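Local coordinates for transcription regulator (Lactobacillus plantarum WCFS1, PDB 3CLK), which probably regulates transcription as a LacI-type dimeric DNA-binding protein, this fragment being the periplasmic-binding-protein-like part that in relatives senses a small effector, at residues Ala131-Tyr136 against Ile190-Met195; Asp108-Gly113 against Arg143-Lys148; Tyr170-Gln175 against Asp194-Gly199. All coordinates share one frame; numbering follows the deposited sequence.

Contact 1. Residues Ala131-Tyr136 against Ile190-Met195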
# COMPACT_ATOMS: atom_id res chain seq x y z
N ALA B 131 11.68 -16.88 6.17
CA ALA B 131 10.29 -17.23 5.90
C ALA B 131 9.53 -16.41 4.87
O ALA B 131 9.79 -15.22 4.68
CB ALA B 131 9.52 -17.21 7.21
N GLY B 132 8.56 -17.08 4.25
CA GLY B 132 7.69 -16.45 3.27
C GLY B 132 8.11 -16.40 1.82
O GLY B 132 7.33 -15.96 0.98
N ILE B 133 9.31 -16.86 1.50
CA ILE B 133 9.78 -16.79 0.12
C ILE B 133 9.19 -17.84 -0.82
O ILE B 133 9.09 -19.01 -0.46
CB ILE B 133 11.32 -16.89 0.05
CG1 ILE B 133 11.95 -15.70 0.76
CG2 ILE B 133 11.78 -16.95 -1.40
CD1 ILE B 133 13.46 -15.67 0.70
N ASP B 134 8.79 -17.42 -2.01
CA ASP B 134 8.28 -18.36 -3.01
C ASP B 134 9.58 -18.84 -3.64
O ASP B 134 10.16 -18.18 -4.50
CB ASP B 134 7.38 -17.65 -4.03
CG ASP B 134 6.76 -18.61 -5.04
OD1 ASP B 134 7.09 -19.82 -5.01
OD2 ASP B 134 5.95 -18.15 -5.88
N GLN B 135 10.03 -19.99 -3.15
CA GLN B 135 11.29 -20.64 -3.53
C GLN B 135 11.51 -21.07 -4.99
O GLN B 135 12.65 -21.27 -5.40
CB GLN B 135 11.46 -21.85 -2.62
CG GLN B 135 12.87 -22.29 -2.35
CD GLN B 135 12.92 -23.41 -1.33
OE1 GLN B 135 12.30 -23.31 -0.26
NE2 GLN B 135 13.67 -24.47 -1.63
N TYR B 136 10.44 -21.21 -5.76
CA TYR B 136 10.57 -21.67 -7.15
C TYR B 136 11.04 -20.63 -8.16
O TYR B 136 12.03 -20.83 -8.85
CB TYR B 136 9.24 -22.27 -7.63
CG TYR B 136 8.70 -23.36 -6.73
CD1 TYR B 136 9.41 -24.54 -6.52
CD2 TYR B 136 7.47 -23.20 -6.08
CE1 TYR B 136 8.92 -25.53 -5.67
CE2 TYR B 136 6.97 -24.19 -5.24
CZ TYR B 136 7.70 -25.35 -5.04
OH TYR B 136 7.21 -26.33 -4.20
N ILE B 190 14.62 -13.96 8.90
CA ILE B 190 14.62 -13.05 7.77
C ILE B 190 13.25 -13.17 7.12
O ILE B 190 12.80 -14.28 6.80
CB ILE B 190 15.71 -13.44 6.75
CG1 ILE B 190 17.09 -13.38 7.43
CG2 ILE B 190 15.66 -12.52 5.53
CD1 ILE B 190 18.22 -13.71 6.52
N ALA B 191 12.59 -12.04 6.93
CA ALA B 191 11.26 -12.05 6.33
C ALA B 191 11.36 -11.75 4.85
O ALA B 191 12.11 -10.87 4.43
CB ALA B 191 10.35 -11.03 7.03
N ALA B 192 10.58 -12.48 4.06
CA ALA B 192 10.56 -12.32 2.61
C ALA B 192 10.11 -10.95 2.15
O ALA B 192 10.42 -10.53 1.04
CB ALA B 192 9.66 -13.41 1.97
N SER B 193 9.36 -10.25 3.00
CA SER B 193 8.84 -8.93 2.68
C SER B 193 8.41 -8.22 3.96
O SER B 193 8.32 -8.85 5.02
CB SER B 193 7.63 -9.05 1.74
OG SER B 193 6.47 -9.47 2.46
N ASP B 194 8.13 -6.92 3.86
CA ASP B 194 7.71 -6.17 5.04
C ASP B 194 6.40 -6.72 5.60
O ASP B 194 6.25 -6.82 6.81
CB ASP B 194 7.53 -4.68 4.73
CG ASP B 194 8.79 -4.02 4.21
OD1 ASP B 194 9.92 -4.48 4.51
OD2 ASP B 194 8.65 -3.00 3.51
N MSE B 195 5.43 -7.04 4.73
CA MSE B 195 4.16 -7.58 5.21
C MSE B 195 4.39 -8.94 5.87
O MSE B 195 3.72 -9.30 6.84
CB MSE B 195 3.14 -7.73 4.07
CG MSE B 195 2.63 -6.41 3.50
SE MSE B 195 1.82 -5.34 4.91
CE MSE B 195 0.47 -6.57 5.51
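Ala131 and Ala192 meet through their peptide groups, the flat units that matter here, since no ring, amide or carboxylate side chain reaches across. Ala131 uses both of its polar backbone atoms: Ala131 N gives to Ile190 O at 2.9 Å with a fairly straight N-H...O angle of 166°, and Ala192 N gives back to Ala131 O at 2.9 Å. Both carbonyls point almost directly at their donors, yet the second bond is bent to 141° at the hydrogen, where the chain is leaving the strand. Ala131 and Ala191 form a parallel bridge, the last pairing of the neighbouring strands 128-131 and 188-191 at their C-terminal ends, where the chain leaves for the next helix in one alpha/beta half of a periplasmic-binding-protein-like fold.

Past the bridge, the methyl of Ala192 presses on the loop that follows strand 128-131. Ala192 CB lies 3.3 Å from Ala131 O and 3.4 Å from Gly132 C, and Ile133, the next residue, brings its CG1 to a tight 3.5 Å from Ala192 CB. CG1 gets there by standing beside the backbone N, anti to the carbonyl carbon (chi1 -63°). Gly132 turns with a positive phi, and a CB there would crowd both the preceding carbonyl and the Ala192 methyl.

Ser193, at the N-cap position, caps a backbone N in the first turn of helix 194-206; its OG also bonds to Tyr168 O and Thr196 OG1. Paired peptides thus satisfy one another's polar atoms at a buried strand end, while small Gly132 and Ala192 allow close packing where Ile133 CG1 meets the methyl.

Contact 2. Residues Asp108-Gly113 against Arg143-Lys148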
# COMPACT_ATOMS: atom_id res chain seq x y z
N ASP B 108 19.95 -7.03 -6.55
CA ASP B 108 20.64 -8.30 -6.69
C ASP B 108 20.00 -9.16 -5.61
O ASP B 108 20.37 -9.07 -4.43
CB ASP B 108 22.13 -8.13 -6.40
CG ASP B 108 22.91 -9.40 -6.59
OD1 ASP B 108 22.39 -10.48 -6.23
OD2 ASP B 108 24.04 -9.33 -7.08
N ASP B 109 19.03 -9.98 -6.00
CA ASP B 109 18.32 -10.81 -5.03
C ASP B 109 19.22 -11.70 -4.20
O ASP B 109 19.02 -11.83 -2.99
CB ASP B 109 17.26 -11.67 -5.73
CG ASP B 109 16.06 -10.84 -6.17
OD1 ASP B 109 15.37 -10.29 -5.29
OD2 ASP B 109 15.82 -10.75 -7.38
N GLU B 110 20.22 -12.31 -4.81
CA GLU B 110 21.10 -13.15 -4.01
C GLU B 110 21.78 -12.30 -2.94
O GLU B 110 21.87 -12.71 -1.78
CB GLU B 110 22.17 -13.82 -4.88
CG GLU B 110 22.95 -14.86 -4.08
CD GLU B 110 24.05 -15.54 -4.87
OE1 GLU B 110 23.80 -15.95 -6.03
OE2 GLU B 110 25.16 -15.67 -4.33
N ASP B 111 22.24 -11.11 -3.32
CA ASP B 111 22.91 -10.23 -2.36
C ASP B 111 21.93 -9.75 -1.29
O ASP B 111 22.35 -9.43 -0.17
CB ASP B 111 23.56 -9.04 -3.07
CG ASP B 111 24.56 -8.31 -2.18
OD1 ASP B 111 25.42 -8.98 -1.58
OD2 ASP B 111 24.48 -7.07 -2.08
N ILE B 112 20.64 -9.69 -1.61
CA ILE B 112 19.66 -9.28 -0.61
C ILE B 112 19.64 -10.33 0.48
O ILE B 112 19.75 -10.01 1.67
CB ILE B 112 18.23 -9.15 -1.20
CG1 ILE B 112 18.13 -7.87 -2.04
CG2 ILE B 112 17.19 -9.15 -0.06
CD1 ILE B 112 16.74 -7.57 -2.56
N GLY B 113 19.53 -11.60 0.08
CA GLY B 113 19.50 -12.69 1.04
C GLY B 113 20.80 -12.77 1.82
O GLY B 113 20.81 -13.09 3.02
N ARG B 143 17.35 -15.12 -3.63
CA ARG B 143 17.39 -14.65 -2.26
C ARG B 143 17.75 -15.80 -1.32
O ARG B 143 18.56 -15.63 -0.42
CB ARG B 143 16.04 -14.03 -1.85
CG ARG B 143 15.72 -12.77 -2.63
CD ARG B 143 14.43 -12.10 -2.16
NE ARG B 143 14.17 -10.91 -2.97
CZ ARG B 143 13.18 -10.06 -2.76
NH1 ARG B 143 12.33 -10.24 -1.75
NH2 ARG B 143 13.02 -9.02 -3.58
N LEU B 144 17.17 -16.97 -1.56
CA LEU B 144 17.45 -18.12 -0.72
C LEU B 144 18.90 -18.57 -0.90
O LEU B 144 19.54 -18.97 0.07
CB LEU B 144 16.50 -19.28 -1.04
CG LEU B 144 16.55 -20.44 -0.04
CD1 LEU B 144 15.93 -19.99 1.29
CD2 LEU B 144 15.79 -21.65 -0.59
N ALA B 145 19.41 -18.51 -2.12
CA ALA B 145 20.79 -18.90 -2.37
C ALA B 145 21.73 -17.98 -1.59
O ALA B 145 22.74 -18.43 -1.06
CB ALA B 145 21.11 -18.83 -3.88
N GLY B 146 21.38 -16.70 -1.53
CA GLY B 146 22.18 -15.72 -0.80
C GLY B 146 22.19 -16.05 0.68
O GLY B 146 23.21 -15.90 1.36
N TYR B 147 21.04 -16.50 1.18
CA TYR B 147 20.87 -16.89 2.58
C TYR B 147 21.76 -18.09 2.90
O TYR B 147 22.45 -18.11 3.93
CB TYR B 147 19.40 -17.24 2.85
CG TYR B 147 19.11 -18.11 4.06
CD1 TYR B 147 19.06 -17.58 5.35
CD2 TYR B 147 18.84 -19.47 3.90
CE1 TYR B 147 18.73 -18.39 6.45
CE2 TYR B 147 18.53 -20.28 4.98
CZ TYR B 147 18.47 -19.74 6.25
OH TYR B 147 18.12 -20.56 7.30
N LYS B 148 21.73 -19.09 2.02
CA LYS B 148 22.52 -20.31 2.21
C LYS B 148 24.02 -20.05 2.09
O LYS B 148 24.82 -20.73 2.72
CB LYS B 148 22.10 -21.39 1.21
CG LYS B 148 20.74 -22.00 1.49
CD LYS B 148 20.39 -23.11 0.51
CE LYS B 148 18.97 -23.61 0.77
NZ LYS B 148 18.58 -24.73 -0.14
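Asp109 OD1 takes two N-H groups from Arg143, a strong one from Arg143 NE at 2.7 Å and 162° at the hydrogen, and a weak second one from Arg143 NH2 at 3.2 Å. The oxygen sits at the edge of the guanidinium, near its plane, and is approached by NE on its anti side, somewhat out of the carboxylate plane. The resulting salt bridge is therefore a fork on one oxygen, with the two flat groups well away from coplanar. Arg143 reaches it by setting CG beside its backbone N (chi1 -66°) and extending from there to NE, which also lays its CG 3.6 Å from Asp109 CB. With an alanine here, the Asp109 carboxylate would probably lose its charged mate and a gap would be likely to open beside Ile112 CD1, which lies near NH2.

Beside this salt bridge the backbones themselves touch. The axes of 109-113 and 143-148 approach to 6.2 Å, with N-to-C directions 42° apart, a closeness that glycine makes possible. Gly146 CA points a hydrogen at Glu110 O from 3.2 Å, and Gly113 CA does the same to Arg143 O at 3.4 Å, so each helix supplies a CA-H...O donor to the other. A CB on Gly146 would fall 1.8 Å from Glu110 O. The side chain of Glu110 lays its CG over Gly146 and ends in a salt bridge with Lys149.

Helices 109-121 and 138-153 thus pack as a pair on one face of the mixed sheet, next to Ile190; Tyr147 bonds to Ile128 O and, with Leu144, rests on Ile130 of strand 128-131.

Contact 3. Residues Tyr170-Gln175 against Asp194-Gly199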
# COMPACT_ATOMS: atom_id res chain seq x y z
N TYR B 170 1.37 -11.27 4.34
CA TYR B 170 1.30 -11.15 5.78
C TYR B 170 0.94 -12.51 6.38
O TYR B 170 1.53 -12.95 7.37
CB TYR B 170 0.23 -10.13 6.15
CG TYR B 170 -0.07 -10.05 7.63
CD1 TYR B 170 0.70 -9.25 8.47
CD2 TYR B 170 -1.15 -10.73 8.17
CE1 TYR B 170 0.39 -9.13 9.82
CE2 TYR B 170 -1.47 -10.62 9.53
CZ TYR B 170 -0.69 -9.82 10.34
OH TYR B 170 -1.00 -9.70 11.68
N THR B 171 -0.02 -13.19 5.76
CA THR B 171 -0.45 -14.51 6.24
C THR B 171 0.69 -15.53 6.26
O THR B 171 0.81 -16.31 7.21
CB THR B 171 -1.60 -15.06 5.38
OG1 THR B 171 -2.75 -14.21 5.53
CG2 THR B 171 -1.97 -16.48 5.83
N SER B 172 1.53 -15.53 5.23
CA SER B 172 2.62 -16.48 5.18
C SER B 172 3.60 -16.23 6.34
O SER B 172 4.29 -17.14 6.80
CB SER B 172 3.33 -16.40 3.83
OG SER B 172 3.80 -15.09 3.57
N GLY B 173 3.66 -14.98 6.80
CA GLY B 173 4.53 -14.64 7.91
C GLY B 173 3.95 -15.27 9.17
O GLY B 173 4.67 -15.91 9.95
N GLU B 174 2.65 -15.09 9.38
CA GLU B 174 2.01 -15.68 10.55
C GLU B 174 2.12 -17.20 10.52
O GLU B 174 2.38 -17.83 11.56
CB GLU B 174 0.53 -15.32 10.60
CG GLU B 174 0.18 -13.86 10.79
CD GLU B 174 -1.32 -13.68 10.88
OE1 GLU B 174 -2.02 -14.17 9.97
OE2 GLU B 174 -1.81 -13.07 11.85
N GLN B 175 1.90 -17.78 9.34
CA GLN B 175 1.93 -19.24 9.19
C GLN B 175 3.31 -19.81 9.43
O GLN B 175 3.46 -20.85 10.07
CB GLN B 175 1.42 -19.65 7.79
CG GLN B 175 -0.06 -19.31 7.54
CD GLN B 175 -0.96 -19.76 8.67
OE1 GLN B 175 -0.94 -19.18 9.76
NE2 GLN B 175 -1.75 -20.81 8.43
N ASP B 194 8.13 -6.92 3.86
CA ASP B 194 7.71 -6.17 5.04
C ASP B 194 6.40 -6.72 5.60
O ASP B 194 6.25 -6.82 6.81
CB ASP B 194 7.53 -4.68 4.73
CG ASP B 194 8.79 -4.02 4.21
OD1 ASP B 194 9.92 -4.48 4.51
OD2 ASP B 194 8.65 -3.00 3.51
N MSE B 195 5.43 -7.04 4.73
CA MSE B 195 4.16 -7.58 5.21
C MSE B 195 4.39 -8.94 5.87
O MSE B 195 3.72 -9.30 6.84
CB MSE B 195 3.14 -7.73 4.07
CG MSE B 195 2.63 -6.41 3.50
SE MSE B 195 1.82 -5.34 4.91
CE MSE B 195 0.47 -6.57 5.51
N THR B 196 5.30 -9.73 5.31
CA THR B 196 5.60 -11.04 5.88
C THR B 196 6.21 -10.82 7.27
O THR B 196 5.88 -11.52 8.23
CB THR B 196 6.56 -11.84 4.96
OG1 THR B 196 5.86 -12.20 3.76
CG2 THR B 196 7.06 -13.12 5.66
N ALA B 197 7.08 -9.83 7.39
CA ALA B 197 7.72 -9.53 8.67
C ALA B 197 6.69 -9.13 9.72
O ALA B 197 6.82 -9.48 10.89
CB ALA B 197 8.73 -8.41 8.48
N ILE B 198 5.66 -8.40 9.31
CA ILE B 198 4.67 -7.99 10.29
C ILE B 198 3.92 -9.22 10.80
O ILE B 198 3.64 -9.32 11.99
CB ILE B 198 3.70 -6.95 9.70
CG1 ILE B 198 4.48 -5.72 9.23
CG2 ILE B 198 2.70 -6.49 10.77
CD1 ILE B 198 3.61 -4.63 8.65
N GLY B 199 3.65 -10.18 9.91
CA GLY B 199 2.96 -11.40 10.32
C GLY B 199 3.81 -12.19 11.31
O GLY B 199 3.32 -12.71 12.31
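Tyr170 and Met195, the latter present as selenomethionine, cross at about a right angle. The bend at chi2 and chi3 brings the Met195 terminal methyl against the tyrosine, with Met195 CE lying 3.6 Å from Tyr170 CB, while the ring itself reaches along the neighbouring helix. It is sent there by a first torsion that sets CG opposite the backbone N (chi1 172°). One face of the ring then receives Gly199, whose CA stands 3.9 Å from the ring centroid and 29° off its normal, a CH-pi contact. At the edge, Ile198 CG2 meets Tyr170 CE1 at 3.6 Å. Gly199 on a face and Ile198 at the edge help to set the ring's rotation, and the hydroxyl bond to Asn202, one helical turn further on, probably holds it.

Beside the ring the helices come close: the axes of 170-175 and 194-199 come within 6.4 Å, their directions 37° apart. Two CA-H...O contacts both run from helix 170-180 to helix 194-206: Tyr170 CA to Met195 O at 3.2 Å, and Gly173 CA to Thr196 O at 3.4 Å. Thr196 CG2 also lies 3.7 Å from Gly173 CA. Thr196 OG1 and Ser172 OG each bond to Ser169 O.

Ile228 of the second subunit packs on Tyr170, Met195 and Ile198, which places this helix pair at the dimer interface. Between the two segments themselves the chemistry is apolar contact and weak C-H donors rather than conventional polar bonding, and it implies a helix-helix contact governed largely by shape, with Gly173 and Gly199 allowing the backbones to approach.

How the contacts relate
Two helix pairs, contacts 2 and 3, flank the strand end of contact 1 in one alpha/beta half of the molecule. Contact 1 lies between the others, its centre about 11 Å from that of contact 2 and about 8 Å from that of contact 3. It touches contact 2 through Arg143, whose NH1 packs 3.4 Å from Ala192 O, and through Ile190 on Tyr147. With contact 3 it shares Asp194 and Met195, and Ala191 CB packs 3.4 Å from Ala197 CB. Contacts 2 and 3 do not touch, their nearest atoms being about 8 Å apart. By family analogy the strand-end loops of contact 1 probably face the effector cleft, whereas contact 3 borders the second subunit.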